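Side-chain contacts in SUMO-1 cysteine protease S273R (African swine fever virus pig/Kenya/KEN-50/1950, PDB 6LJ9), which acts as a cysteine protease that probably matures the viral pp220 and pp62 polyproteins into core-shell proteins and dampens host innate immune signalling: residues 11-16 and 47-52; 34-39 and 55-60; 236-241 and 263-268. One frame throughout, in Å; residues are numbered along the deposited sequence.

Contact 3 lies in the core, its centre about 8 Å from the centre of the chain, and joins two helices of the catalytic domain. Contacts 1 and 2 lie farther out, in the N-terminal region of short helices and loops. Contact 1 is buried and polar: a glutamate meets the start of helix 48-51. Contact 2 is partly buried and apolar, and it touches contact 1 through V51, which packs on L37 and V57. Contacts 2 and 3 both rest on edge-to-face phenylalanine packing, but they do not touch. A salt bridge from E16 to R241 ties contact 1 to contact 3.

Contact 1: 11-16 and 47-52; sequences PSECAE and SESCVI
E13 reaches from its loop to the start of helix 48-51, and its carboxylate takes nearly the whole contact. CG lies between the backbone N and the carbonyl carbon (chi1 70°), and the chain beyond it is extended. This carries both oxygens to S49. The backbone N of S49 donates to E13 OE2 at 3.2 Å. That bond is fairly straight, 160° at the hydrogen. It meets OE2 on the syn side, 27° out of the carboxylate plane. The other oxygen, E13 OE1, lies 2.5 Å from S49 OG, which also bonds I272 O. E13 OE1 also accepts from the backbone N of I272. These partners hold the buried carboxylate at the helix start, where the helix dipole would probably favour its charged form. S47 closes the packing from the N-cap position, with its CB 3.5 Å from E13 OE2.

The E48 side is looser and partly exposed. Only the base of this side chain comes near, with CB 4.0 Å from E13 OE2. S23 OG and C24 N engage its carboxylate. E48 OE1 lies 5.1 Å from E13 OE2, near enough that the like charges probably feel each other. C24 is also the disulfide partner of C14, and this disulfide closes a loop beside the contact.

The contact sits in the N-terminal region of short helices and loops, away from the active site. The E13 backbone bonds to K77, while its side chain packs on F76 and on R271 of strand 270-271. P11 rests on helix 259-269, and I52 packs on helix 68-75.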
ATOM      1  N   PRO B  11      16.966   9.401  -8.068  1.00 47.82           N
ATOM      2  CA  PRO B  11      17.555   9.446  -9.415  1.00 45.50           C
ATOM      3  C   PRO B  11      18.118   8.119  -9.902  1.00 39.13           C
ATOM      4  O   PRO B  11      18.653   8.072 -11.016  1.00 49.45           O
ATOM      5  CB  PRO B  11      18.676  10.491  -9.273  1.00 46.29           C
ATOM      6  CG  PRO B  11      18.313  11.284  -8.061  1.00 38.75           C
ATOM      7  CD  PRO B  11      17.653  10.314  -7.140  1.00 39.15           C
ATOM      8  N   SER B  12      18.030   7.047  -9.117  1.00 30.75           N
ATOM      9  CA  SER B  12      18.540   5.756  -9.561  1.00 34.18           C
ATOM     10  C   SER B  12      17.759   5.261 -10.772  1.00 40.32           C
ATOM     11  O   SER B  12      16.553   5.490 -10.889  1.00 33.67           O
ATOM     12  CB  SER B  12      18.456   4.735  -8.425  1.00 32.42           C
ATOM     13  OG  SER B  12      18.763   3.429  -8.885  1.00 47.62           O
ATOM     14  N   GLU B  13      18.456   4.586 -11.684  1.00 33.23           N
ATOM     15  CA  GLU B  13      17.824   4.045 -12.878  1.00 34.12           C
ATOM     16  C   GLU B  13      17.293   2.631 -12.681  1.00 33.37           C
ATOM     17  O   GLU B  13      16.672   2.087 -13.600  1.00 35.99           O
ATOM     18  CB  GLU B  13      18.799   4.069 -14.061  1.00 26.35           C
ATOM     19  CG  GLU B  13      19.945   3.078 -13.954  1.00 33.60           C
ATOM     20  CD  GLU B  13      20.693   2.915 -15.263  1.00 39.34           C
ATOM     21  OE1 GLU B  13      20.301   3.564 -16.257  1.00 27.68           O
ATOM     22  OE2 GLU B  13      21.668   2.135 -15.302  1.00 33.96           O
ATOM     23  N   CYS B  14      17.524   2.022 -11.520  1.00 31.62           N
ATOM     24  CA  CYS B  14      16.931   0.726 -11.238  1.00 33.71           C
ATOM     25  C   CYS B  14      15.424   0.867 -11.056  1.00 42.41           C
ATOM     26  O   CYS B  14      14.908   1.945 -10.750  1.00 39.59           O
ATOM     27  CB  CYS B  14      17.542   0.103  -9.982  1.00 27.14           C
ATOM     28  SG  CYS B  14      19.348   0.021  -9.915  1.00 58.80           S
ATOM     29  N   ALA B  15      14.714  -0.242 -11.253  1.00 46.34           N
ATOM     30  CA  ALA B  15      13.277  -0.243 -11.021  1.00 48.13           C
ATOM     31  C   ALA B  15      12.984   0.030  -9.549  1.00 45.98           C
ATOM     32  O   ALA B  15      13.762  -0.331  -8.660  1.00 50.24           O
ATOM     33  CB  ALA B  15      12.661  -1.575 -11.448  1.00 36.65           C
ATOM     34  N   GLU B  16      11.847   0.683  -9.299  1.00 44.66           N
ATOM     35  CA  GLU B  16      11.520   1.125  -7.946  1.00 46.27           C
ATOM     36  C   GLU B  16      11.350  -0.052  -6.991  1.00 46.54           C
ATOM     37  O   GLU B  16      11.717   0.043  -5.814  1.00 62.89           O
ATOM     38  CB  GLU B  16      10.256   1.985  -7.970  1.00 50.91           C
ATOM     39  CG  GLU B  16      10.327   3.172  -8.916  1.00 47.85           C
ATOM     40  CD  GLU B  16      10.388   4.501  -8.187  1.00 59.13           C
ATOM     41  OE1 GLU B  16      10.183   4.516  -6.955  1.00 65.09           O
ATOM     42  OE2 GLU B  16      10.641   5.531  -8.847  1.00 66.21           O
ATOM     43  N   SER B  47      26.642   3.818 -17.207  1.00 27.86           N
ATOM     44  CA  SER B  47      25.483   3.233 -16.546  1.00 26.27           C
ATOM     45  C   SER B  47      25.338   1.799 -17.027  1.00 28.94           C
ATOM     46  O   SER B  47      25.791   1.442 -18.119  1.00 31.33           O
ATOM     47  CB  SER B  47      24.202   4.025 -16.832  1.00 31.21           C
ATOM     48  OG  SER B  47      23.846   3.948 -18.201  1.00 43.27           O
ATOM     49  N   GLU B  48      24.695   0.978 -16.194  1.00 32.80           N
ATOM     50  CA  GLU B  48      24.469  -0.416 -16.561  1.00 36.58           C
ATOM     51  C   GLU B  48      23.500  -0.541 -17.727  1.00 39.24           C
ATOM     52  O   GLU B  48      23.639  -1.451 -18.552  1.00 41.03           O
ATOM     53  CB  GLU B  48      23.956  -1.198 -15.353  1.00 37.22           C
ATOM     54  CG  GLU B  48      24.941  -1.267 -14.198  1.00 45.71           C
ATOM     55  CD  GLU B  48      24.381  -2.010 -13.002  1.00 54.28           C
ATOM     56  OE1 GLU B  48      23.143  -2.033 -12.841  1.00 55.01           O
ATOM     57  OE2 GLU B  48      25.179  -2.574 -12.226  1.00 61.17           O
ATOM     58  N   SER B  49      22.517   0.359 -17.815  1.00 30.95           N
ATOM     59  CA  SER B  49      21.578   0.323 -18.930  1.00 32.90           C
ATOM     60  C   SER B  49      22.262   0.644 -20.252  1.00 27.03           C
ATOM     61  O   SER B  49      21.893   0.087 -21.291  1.00 30.02           O
ATOM     62  CB  SER B  49      20.421   1.291 -18.680  1.00 24.36           C
ATOM     63  OG  SER B  49      20.887   2.621 -18.532  1.00 30.36           O
ATOM     64  N   CYS B  50      23.257   1.535 -20.235  1.00 31.63           N
ATOM     65  CA  CYS B  50      24.017   1.809 -21.449  1.00 28.19           C
ATOM     66  C   CYS B  50      24.886   0.623 -21.843  1.00 28.87           C
ATOM     67  O   CYS B  50      25.145   0.414 -23.035  1.00 34.57           O
ATOM     68  CB  CYS B  50      24.881   3.056 -21.260  1.00 38.80           C
ATOM     69  SG  CYS B  50      23.959   4.570 -20.929  1.00 71.70           S
ATOM     70  N   VAL B  51      25.343  -0.161 -20.864  1.00 30.72           N
ATOM     71  CA  VAL B  51      26.190  -1.312 -21.163  1.00 27.52           C
ATOM     72  C   VAL B  51      25.389  -2.393 -21.876  1.00 27.50           C
ATOM     73  O   VAL B  51      25.776  -2.871 -22.949  1.00 37.55           O
ATOM     74  CB  VAL B  51      26.840  -1.851 -19.878  1.00 26.61           C
ATOM     75  CG1 VAL B  51      27.571  -3.154 -20.163  1.00 27.97           C
ATOM     76  CG2 VAL B  51      27.791  -0.823 -19.291  1.00 22.11           C
ATOM     77  N   ILE B  52      24.253  -2.795 -21.293  1.00 29.01           N
ATOM     78  CA  ILE B  52      23.456  -3.880 -21.861  1.00 42.82           C
ATOM     79  C   ILE B  52      22.678  -3.462 -23.097  1.00 47.84           C
ATOM     80  O   ILE B  52      21.947  -4.285 -23.663  1.00 53.70           O
ATOM     81  CB  ILE B  52      22.489  -4.465 -20.810  1.00 41.84           C
ATOM     82  CG1 ILE B  52      21.480  -3.411 -20.348  1.00 35.54           C
ATOM     83  CG2 ILE B  52      23.268  -5.020 -19.624  1.00 37.24           C
ATOM     84  CD1 ILE B  52      20.497  -3.929 -19.312  1.00 37.73           C
TER

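Contact 2: 34-39 and 55-60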
ATOM      1  N   THR B  34      30.604  -9.282 -16.343  1.00 49.31           N
ATOM      2  CA  THR B  34      31.550  -8.560 -15.497  1.00 52.62           C
ATOM      3  C   THR B  34      32.705  -7.982 -16.307  1.00 52.60           C
ATOM      4  O   THR B  34      33.315  -6.989 -15.894  1.00 47.87           O
ATOM      5  CB  THR B  34      32.083  -9.481 -14.402  1.00 49.90           C
ATOM      6  OG1 THR B  34      33.087  -8.796 -13.641  1.00 55.99           O
ATOM      7  CG2 THR B  34      32.686 -10.733 -15.016  1.00 52.38           C
ATOM      8  N   SER B  35      33.022  -8.587 -17.455  1.00 54.58           N
ATOM      9  CA  SER B  35      34.087  -8.059 -18.300  1.00 50.57           C
ATOM     10  C   SER B  35      33.687  -6.727 -18.924  1.00 57.97           C
ATOM     11  O   SER B  35      34.483  -5.781 -18.942  1.00 56.88           O
ATOM     12  CB  SER B  35      34.445  -9.071 -19.388  1.00 55.86           C
ATOM     13  OG  SER B  35      35.345  -8.510 -20.328  1.00 76.60           O
ATOM     14  N   PHE B  36      32.458  -6.635 -19.439  1.00 48.28           N
ATOM     15  CA  PHE B  36      32.017  -5.402 -20.080  1.00 33.96           C
ATOM     16  C   PHE B  36      31.700  -4.316 -19.059  1.00 38.62           C
ATOM     17  O   PHE B  36      31.914  -3.129 -19.332  1.00 37.95           O
ATOM     18  CB  PHE B  36      30.792  -5.670 -20.956  1.00 32.25           C
ATOM     19  CG  PHE B  36      31.089  -6.475 -22.189  1.00 44.92           C
ATOM     20  CD1 PHE B  36      31.633  -5.871 -23.310  1.00 44.00           C
ATOM     21  CD2 PHE B  36      30.809  -7.830 -22.233  1.00 37.50           C
ATOM     22  CE1 PHE B  36      31.901  -6.605 -24.448  1.00 40.56           C
ATOM     23  CE2 PHE B  36      31.074  -8.570 -23.369  1.00 43.23           C
ATOM     24  CZ  PHE B  36      31.622  -7.956 -24.479  1.00 44.71           C
ATOM     25  N   LEU B  37      31.194  -4.699 -17.885  1.00 40.44           N
ATOM     26  CA  LEU B  37      30.759  -3.706 -16.907  1.00 35.47           C
ATOM     27  C   LEU B  37      31.928  -2.922 -16.323  1.00 40.34           C
ATOM     28  O   LEU B  37      31.780  -1.732 -16.021  1.00 49.95           O
ATOM     29  CB  LEU B  37      29.968  -4.384 -15.789  1.00 39.70           C
ATOM     30  CG  LEU B  37      28.554  -4.852 -16.144  1.00 37.65           C
ATOM     31  CD1 LEU B  37      27.996  -5.735 -15.041  1.00 37.67           C
ATOM     32  CD2 LEU B  37      27.643  -3.660 -16.391  1.00 35.22           C
ATOM     33  N   GLN B  38      33.087  -3.559 -16.157  1.00 39.90           N
ATOM     34  CA  GLN B  38      34.225  -2.892 -15.535  1.00 44.47           C
ATOM     35  C   GLN B  38      35.039  -2.056 -16.514  1.00 44.32           C
ATOM     36  O   GLN B  38      35.945  -1.335 -16.081  1.00 55.06           O
ATOM     37  CB  GLN B  38      35.126  -3.923 -14.852  1.00 45.71           C
ATOM     38  CG  GLN B  38      34.400  -4.763 -13.809  1.00 56.63           C
ATOM     39  CD  GLN B  38      35.343  -5.408 -12.815  1.00 63.62           C
ATOM     40  OE1 GLN B  38      36.241  -4.756 -12.283  1.00 69.96           O
ATOM     41  NE2 GLN B  38      35.143  -6.695 -12.557  1.00 58.71           N
ATOM     42  N   LYS B  39      34.742  -2.127 -17.809  1.00 37.63           N
ATOM     43  CA  LYS B  39      35.345  -1.269 -18.822  1.00 35.95           C
ATOM     44  C   LYS B  39      34.266  -0.478 -19.554  1.00 30.66           C
ATOM     45  O   LYS B  39      34.357  -0.223 -20.757  1.00 36.22           O
ATOM     46  CB  LYS B  39      36.188  -2.085 -19.799  1.00 35.07           C
ATOM     47  CG  LYS B  39      35.417  -3.164 -20.543  1.00 44.49           C
ATOM     48  CD  LYS B  39      36.350  -4.083 -21.312  1.00 62.50           C
ATOM     49  CE  LYS B  39      35.575  -5.181 -22.019  1.00 74.60           C
ATOM     50  NZ  LYS B  39      36.472  -6.273 -22.484  1.00 84.54           N
ATOM     51  N   PRO B  55      26.040  -2.444 -28.618  1.00 35.20           N
ATOM     52  CA  PRO B  55      25.952  -3.516 -29.624  1.00 43.35           C
ATOM     53  C   PRO B  55      26.924  -4.661 -29.390  1.00 40.14           C
ATOM     54  O   PRO B  55      26.604  -5.807 -29.729  1.00 43.18           O
ATOM     55  CB  PRO B  55      26.243  -2.782 -30.942  1.00 42.21           C
ATOM     56  CG  PRO B  55      26.971  -1.537 -30.536  1.00 49.53           C
ATOM     57  CD  PRO B  55      26.385  -1.146 -29.218  1.00 30.43           C
ATOM     58  N   ALA B  56      28.101  -4.390 -28.822  1.00 32.53           N
ATOM     59  CA  ALA B  56      29.041  -5.467 -28.529  1.00 37.79           C
ATOM     60  C   ALA B  56      28.532  -6.354 -27.399  1.00 41.55           C
ATOM     61  O   ALA B  56      28.726  -7.575 -27.425  1.00 43.19           O
ATOM     62  CB  ALA B  56      30.414  -4.891 -28.183  1.00 43.95           C
ATOM     63  N   VAL B  57      27.882  -5.759 -26.396  1.00 31.23           N
ATOM     64  CA  VAL B  57      27.323  -6.546 -25.302  1.00 36.36           C
ATOM     65  C   VAL B  57      26.110  -7.334 -25.778  1.00 49.13           C
ATOM     66  O   VAL B  57      25.870  -8.462 -25.332  1.00 43.70           O
ATOM     67  CB  VAL B  57      26.978  -5.633 -24.110  1.00 31.23           C
ATOM     68  CG1 VAL B  57      26.387  -6.443 -22.963  1.00 35.37           C
ATOM     69  CG2 VAL B  57      28.212  -4.872 -23.651  1.00 23.68           C
ATOM     70  N   LYS B  58      25.325  -6.754 -26.692  1.00 43.68           N
ATOM     71  CA  LYS B  58      24.178  -7.469 -27.245  1.00 32.77           C
ATOM     72  C   LYS B  58      24.618  -8.723 -27.992  1.00 45.44           C
ATOM     73  O   LYS B  58      23.945  -9.759 -27.932  1.00 42.78           O
ATOM     74  CB  LYS B  58      23.381  -6.551 -28.171  1.00 43.66           C
ATOM     75  CG  LYS B  58      22.569  -5.482 -27.459  1.00 54.24           C
ATOM     76  CD  LYS B  58      21.835  -4.604 -28.462  1.00 55.73           C
ATOM     77  CE  LYS B  58      20.872  -3.653 -27.771  1.00 69.71           C
ATOM     78  NZ  LYS B  58      20.179  -2.764 -28.744  1.00 75.45           N
ATOM     79  N   ALA B  59      25.745  -8.648 -28.702  1.00 37.13           N
ATOM     80  CA  ALA B  59      26.242  -9.814 -29.424  1.00 37.39           C
ATOM     81  C   ALA B  59      26.756 -10.879 -28.464  1.00 50.52           C
ATOM     82  O   ALA B  59      26.507 -12.074 -28.663  1.00 52.63           O
ATOM     83  CB  ALA B  59      27.336  -9.397 -30.405  1.00 35.71           C
ATOM     84  N   TYR B  60      27.475 -10.465 -27.417  1.00 49.68           N
ATOM     85  CA  TYR B  60      27.963 -11.423 -26.429  1.00 41.95           C
ATOM     86  C   TYR B  60      26.808 -12.067 -25.674  1.00 50.30           C
ATOM     87  O   TYR B  60      26.870 -13.251 -25.319  1.00 51.70           O
ATOM     88  CB  TYR B  60      28.924 -10.733 -25.460  1.00 32.92           C
ATOM     89  CG  TYR B  60      29.579 -11.668 -24.466  1.00 44.01           C
ATOM     90  CD1 TYR B  60      30.754 -12.337 -24.783  1.00 42.52           C
ATOM     91  CD2 TYR B  60      29.027 -11.875 -23.208  1.00 48.59           C
ATOM     92  CE1 TYR B  60      31.357 -13.192 -23.879  1.00 44.02           C
ATOM     93  CE2 TYR B  60      29.623 -12.728 -22.296  1.00 51.08           C
ATOM     94  CZ  TYR B  60      30.789 -13.383 -22.638  1.00 49.51           C
ATOM     95  OH  TYR B  60      31.386 -14.231 -21.734  1.00 54.98           O
TER
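F36 of helix 34-37 points at helix 55-64 and meets A56, V57 and Y60. Its CB begins the contact, 3.8 Å from V57 CG2. CG stands beside the backbone N and anti to the carbonyl carbon (chi1 -70°), which aims the ring at the other helix. CG and CD1 each lie 3.6 Å from the same V57 CG2, and CD2 lies 4.2 Å from it. This methyl covers one face of the ring as a CH-pi contact, 3.9 Å from the ring centroid of F36 and 28° off its normal. The two side chains run past each other in opposite directions. On the A56 side, F36 CE1 comes 4.4 Å from A56 CB. On the Y60 side, F36 CE2 lies 3.6 Å from Y60 CG, over the face of the tyrosine ring. The tip, CZ, is shared more loosely between Y60 CB and A56 O. The F36 and Y60 rings form an offset edge-to-face pair, with planes at 62° and centroids 5.4 Å apart.

L43 also touches F36, and L33 touches both V57 and Y60. V51 of helix 48-51 packs on L37 and V57.

No hydrogen bond crosses between the two segments. The short helix 34-37 and helix 55-64 meet in the N-terminal region, away from the active site. Dispersion and ring packing hold this partly buried, apolar contact, so it is probably only weakly directional.

Contact 3: 236-241 and 263-268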
ATOM      1  N   SER B 236       2.675  16.218 -15.131  1.00 25.41           N
ATOM      2  CA  SER B 236       1.531  15.325 -14.972  1.00 28.42           C
ATOM      3  C   SER B 236       1.922  14.045 -14.244  1.00 26.59           C
ATOM      4  O   SER B 236       1.164  13.542 -13.407  1.00 15.36           O
ATOM      5  CB  SER B 236       0.927  14.998 -16.337  1.00 20.86           C
ATOM      6  OG  SER B 236       0.591  16.180 -17.042  1.00 28.51           O
ATOM      7  N   LEU B 237       3.101  13.502 -14.550  1.00 23.20           N
ATOM      8  CA  LEU B 237       3.551  12.290 -13.875  1.00 20.63           C
ATOM      9  C   LEU B 237       3.894  12.561 -12.417  1.00 19.69           C
ATOM     10  O   LEU B 237       3.652  11.715 -11.548  1.00 20.63           O
ATOM     11  CB  LEU B 237       4.752  11.695 -14.608  1.00 19.77           C
ATOM     12  CG  LEU B 237       4.463  10.934 -15.902  1.00 18.67           C
ATOM     13  CD1 LEU B 237       5.762  10.516 -16.562  1.00 13.92           C
ATOM     14  CD2 LEU B 237       3.594   9.720 -15.620  1.00 18.26           C
ATOM     15  N   PHE B 238       4.462  13.735 -12.126  1.00 23.44           N
ATOM     16  CA  PHE B 238       4.828  14.060 -10.752  1.00 22.18           C
ATOM     17  C   PHE B 238       3.596  14.215  -9.870  1.00 26.51           C
ATOM     18  O   PHE B 238       3.624  13.854  -8.688  1.00 20.95           O
ATOM     19  CB  PHE B 238       5.672  15.333 -10.714  1.00 24.27           C
ATOM     20  CG  PHE B 238       6.032  15.783  -9.325  1.00 28.07           C
ATOM     21  CD1 PHE B 238       7.112  15.225  -8.662  1.00 27.77           C
ATOM     22  CD2 PHE B 238       5.295  16.766  -8.684  1.00 30.70           C
ATOM     23  CE1 PHE B 238       7.448  15.636  -7.384  1.00 27.86           C
ATOM     24  CE2 PHE B 238       5.627  17.181  -7.407  1.00 25.54           C
ATOM     25  CZ  PHE B 238       6.705  16.614  -6.757  1.00 28.62           C
ATOM     26  N   TYR B 239       2.512  14.762 -10.424  1.00 17.15           N
ATOM     27  CA  TYR B 239       1.279  14.898  -9.655  1.00 25.43           C
ATOM     28  C   TYR B 239       0.765  13.536  -9.210  1.00 22.51           C
ATOM     29  O   TYR B 239       0.403  13.346  -8.043  1.00 30.53           O
ATOM     30  CB  TYR B 239       0.222  15.631 -10.483  1.00  9.04           C
ATOM     31  CG  TYR B 239      -1.081  15.869  -9.749  1.00 21.97           C
ATOM     32  CD1 TYR B 239      -1.224  16.949  -8.887  1.00 18.33           C
ATOM     33  CD2 TYR B 239      -2.167  15.022  -9.923  1.00 15.08           C
ATOM     34  CE1 TYR B 239      -2.411  17.174  -8.216  1.00 18.96           C
ATOM     35  CE2 TYR B 239      -3.360  15.240  -9.256  1.00 18.96           C
ATOM     36  CZ  TYR B 239      -3.475  16.319  -8.404  1.00 25.19           C
ATOM     37  OH  TYR B 239      -4.657  16.542  -7.736  1.00 21.62           O
ATOM     38  N   ILE B 240       0.737  12.569 -10.129  1.00 23.38           N
ATOM     39  CA  ILE B 240       0.271  11.227  -9.788  1.00 17.07           C
ATOM     40  C   ILE B 240       1.178  10.600  -8.737  1.00 20.39           C
ATOM     41  O   ILE B 240       0.706   9.992  -7.768  1.00 16.07           O
ATOM     42  CB  ILE B 240       0.181  10.353 -11.052  1.00 15.78           C
ATOM     43  CG1 ILE B 240      -0.888  10.899 -12.004  1.00 17.97           C
ATOM     44  CG2 ILE B 240      -0.099   8.903 -10.679  1.00  9.33           C
ATOM     45  CD1 ILE B 240      -1.046  10.096 -13.280  1.00 28.51           C
ATOM     46  N   ARG B 241       2.494  10.745  -8.904  1.00 22.10           N
ATOM     47  CA  ARG B 241       3.428  10.144  -7.957  1.00 15.38           C
ATOM     48  C   ARG B 241       3.330  10.803  -6.586  1.00 14.05           C
ATOM     49  O   ARG B 241       3.385  10.118  -5.556  1.00 25.76           O
ATOM     50  CB  ARG B 241       4.856  10.232  -8.494  1.00 18.84           C
ATOM     51  CG  ARG B 241       5.897   9.599  -7.585  1.00 29.74           C
ATOM     52  CD  ARG B 241       5.543   8.156  -7.269  1.00 31.43           C
ATOM     53  NE  ARG B 241       6.508   7.532  -6.369  1.00 35.04           N
ATOM     54  CZ  ARG B 241       7.533   6.790  -6.773  1.00 35.70           C
ATOM     55  NH1 ARG B 241       7.731   6.574  -8.067  1.00 21.30           N
ATOM     56  NH2 ARG B 241       8.361   6.261  -5.882  1.00 25.87           N
ATOM     57  N   TYR B 263      12.254  19.308 -14.085  1.00 27.37           N
ATOM     58  CA  TYR B 263      13.347  18.845 -14.932  1.00 32.83           C
ATOM     59  C   TYR B 263      14.235  17.861 -14.183  1.00 31.70           C
ATOM     60  O   TYR B 263      14.724  16.887 -14.766  1.00 30.03           O
ATOM     61  CB  TYR B 263      14.165  20.030 -15.441  1.00 35.75           C
ATOM     62  CG  TYR B 263      15.282  19.629 -16.380  1.00 37.31           C
ATOM     63  CD1 TYR B 263      15.020  19.320 -17.709  1.00 34.96           C
ATOM     64  CD2 TYR B 263      16.597  19.557 -15.939  1.00 39.75           C
ATOM     65  CE1 TYR B 263      16.035  18.952 -18.571  1.00 35.12           C
ATOM     66  CE2 TYR B 263      17.619  19.190 -16.794  1.00 43.12           C
ATOM     67  CZ  TYR B 263      17.332  18.889 -18.109  1.00 40.38           C
ATOM     68  OH  TYR B 263      18.344  18.523 -18.967  1.00 46.88           O
ATOM     69  N   LYS B 264      14.453  18.101 -12.887  1.00 26.21           N
ATOM     70  CA  LYS B 264      15.180  17.135 -12.071  1.00 30.92           C
ATOM     71  C   LYS B 264      14.367  15.864 -11.861  1.00 34.38           C
ATOM     72  O   LYS B 264      14.943  14.792 -11.640  1.00 34.27           O
ATOM     73  CB  LYS B 264      15.553  17.754 -10.726  1.00 32.09           C
ATOM     74  CG  LYS B 264      16.570  18.881 -10.815  1.00 58.82           C
ATOM     75  CD  LYS B 264      16.863  19.464  -9.442  1.00 77.25           C
ATOM     76  CE  LYS B 264      17.907  20.566  -9.520  1.00 85.38           C
ATOM     77  NZ  LYS B 264      18.152  21.195  -8.192  1.00 92.28           N
ATOM     78  N   PHE B 265      13.037  15.963 -11.927  1.00 32.37           N
ATOM     79  CA  PHE B 265      12.193  14.783 -11.793  1.00 19.64           C
ATOM     80  C   PHE B 265      12.340  13.834 -12.976  1.00 23.32           C
ATOM     81  O   PHE B 265      11.985  12.656 -12.856  1.00 27.82           O
ATOM     82  CB  PHE B 265      10.730  15.202 -11.626  1.00 19.39           C
ATOM     83  CG  PHE B 265       9.797  14.058 -11.356  1.00 22.01           C
ATOM     84  CD1 PHE B 265       9.957  13.269 -10.228  1.00 21.66           C
ATOM     85  CD2 PHE B 265       8.753  13.774 -12.222  1.00 22.79           C
ATOM     86  CE1 PHE B 265       9.101  12.215  -9.973  1.00 21.10           C
ATOM     87  CE2 PHE B 265       7.893  12.722 -11.970  1.00 17.04           C
ATOM     88  CZ  PHE B 265       8.068  11.942 -10.845  1.00 21.17           C
ATOM     89  N   ARG B 266      12.855  14.319 -14.110  1.00 21.28           N
ATOM     90  CA  ARG B 266      13.136  13.433 -15.234  1.00 20.77           C
ATOM     91  C   ARG B 266      14.153  12.363 -14.859  1.00 21.99           C
ATOM     92  O   ARG B 266      14.076  11.233 -15.356  1.00 32.65           O
ATOM     93  CB  ARG B 266      13.639  14.242 -16.430  1.00 25.45           C
ATOM     94  CG  ARG B 266      12.600  15.154 -17.063  1.00 33.93           C
ATOM     95  CD  ARG B 266      13.225  16.009 -18.155  1.00 36.36           C
ATOM     96  NE  ARG B 266      12.233  16.803 -18.876  1.00 22.90           N
ATOM     97  CZ  ARG B 266      11.689  16.445 -20.034  1.00 25.19           C
ATOM     98  NH1 ARG B 266      12.041  15.302 -20.608  1.00 19.51           N
ATOM     99  NH2 ARG B 266      10.795  17.229 -20.621  1.00 21.47           N
ATOM    100  N   THR B 267      15.109  12.697 -13.988  1.00 28.52           N
ATOM    101  CA  THR B 267      16.080  11.712 -13.529  1.00 24.07           C
ATOM    102  C   THR B 267      15.454  10.676 -12.605  1.00 38.83           C
ATOM    103  O   THR B 267      16.034   9.602 -12.412  1.00 38.75           O
ATOM    104  CB  THR B 267      17.247  12.406 -12.821  1.00 26.85           C
ATOM    105  OG1 THR B 267      16.796  12.963 -11.580  1.00 33.48           O
ATOM    106  CG2 THR B 267      17.812  13.518 -13.693  1.00 21.45           C
ATOM    107  N   HIS B 268      14.291  10.976 -12.025  1.00 27.31           N
ATOM    108  CA  HIS B 268      13.551   9.999 -11.239  1.00 19.10           C
ATOM    109  C   HIS B 268      12.666   9.102 -12.093  1.00 19.81           C
ATOM    110  O   HIS B 268      12.226   8.051 -11.612  1.00 15.90           O
ATOM    111  CB  HIS B 268      12.676  10.701 -10.194  1.00 30.89           C
ATOM    112  CG  HIS B 268      13.452  11.398  -9.118  1.00 39.57           C
ATOM    113  ND1 HIS B 268      13.093  11.338  -7.789  1.00 33.73           N
ATOM    114  CD2 HIS B 268      14.558  12.176  -9.175  1.00 36.60           C
ATOM    115  CE1 HIS B 268      13.949  12.044  -7.072  1.00 31.72           C
ATOM    116  NE2 HIS B 268      14.848  12.562  -7.889  1.00 39.19           N
TER
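The ring of F265 presents one face to F238. F238 CD1 stands 3.7 Å above that plane, over the centre of the F265 ring. F238 CB lies over the same face, 4.0 Å from the F265 centroid, as a CH-pi contact. For F238 the meeting is at its edge, with F265 CE1 in the plane of its ring. The pair is edge-to-face, with planes at 83° and centroids 5.1 Å apart. Both side chains place CG opposite the backbone N; for F265 (chi1 -175°) this sends the ring over the backbone of the other helix. F265 CE2 therefore comes 3.6 Å from F238 CA. Looser contacts are L237 CB, 4.2 Å from F265 CE2, and R241 CB, 4.3 Å from F265 CZ.

The helix segments cross at 65°, with their axes 10.7 Å apart. The helix of F265 is kinked at T267 and H268, where T267 OG1 donates to K264 O at 2.6 Å. Both helices belong to the Ulp1-family catalytic domain, and the F238-F265 pair is buried between them.

The guanidinium of R241 forms a salt bridge with E16 and a cation-pi contact with W100. I3 and L4 of helix 3-6 pack on F238, and L4 also touches F265. Helix 90-103 covers L237. On the other side of helix 232-244, which starts at the probable nucleophile C232, S236 and Y239 pack on strand 169-175 of the central sheet.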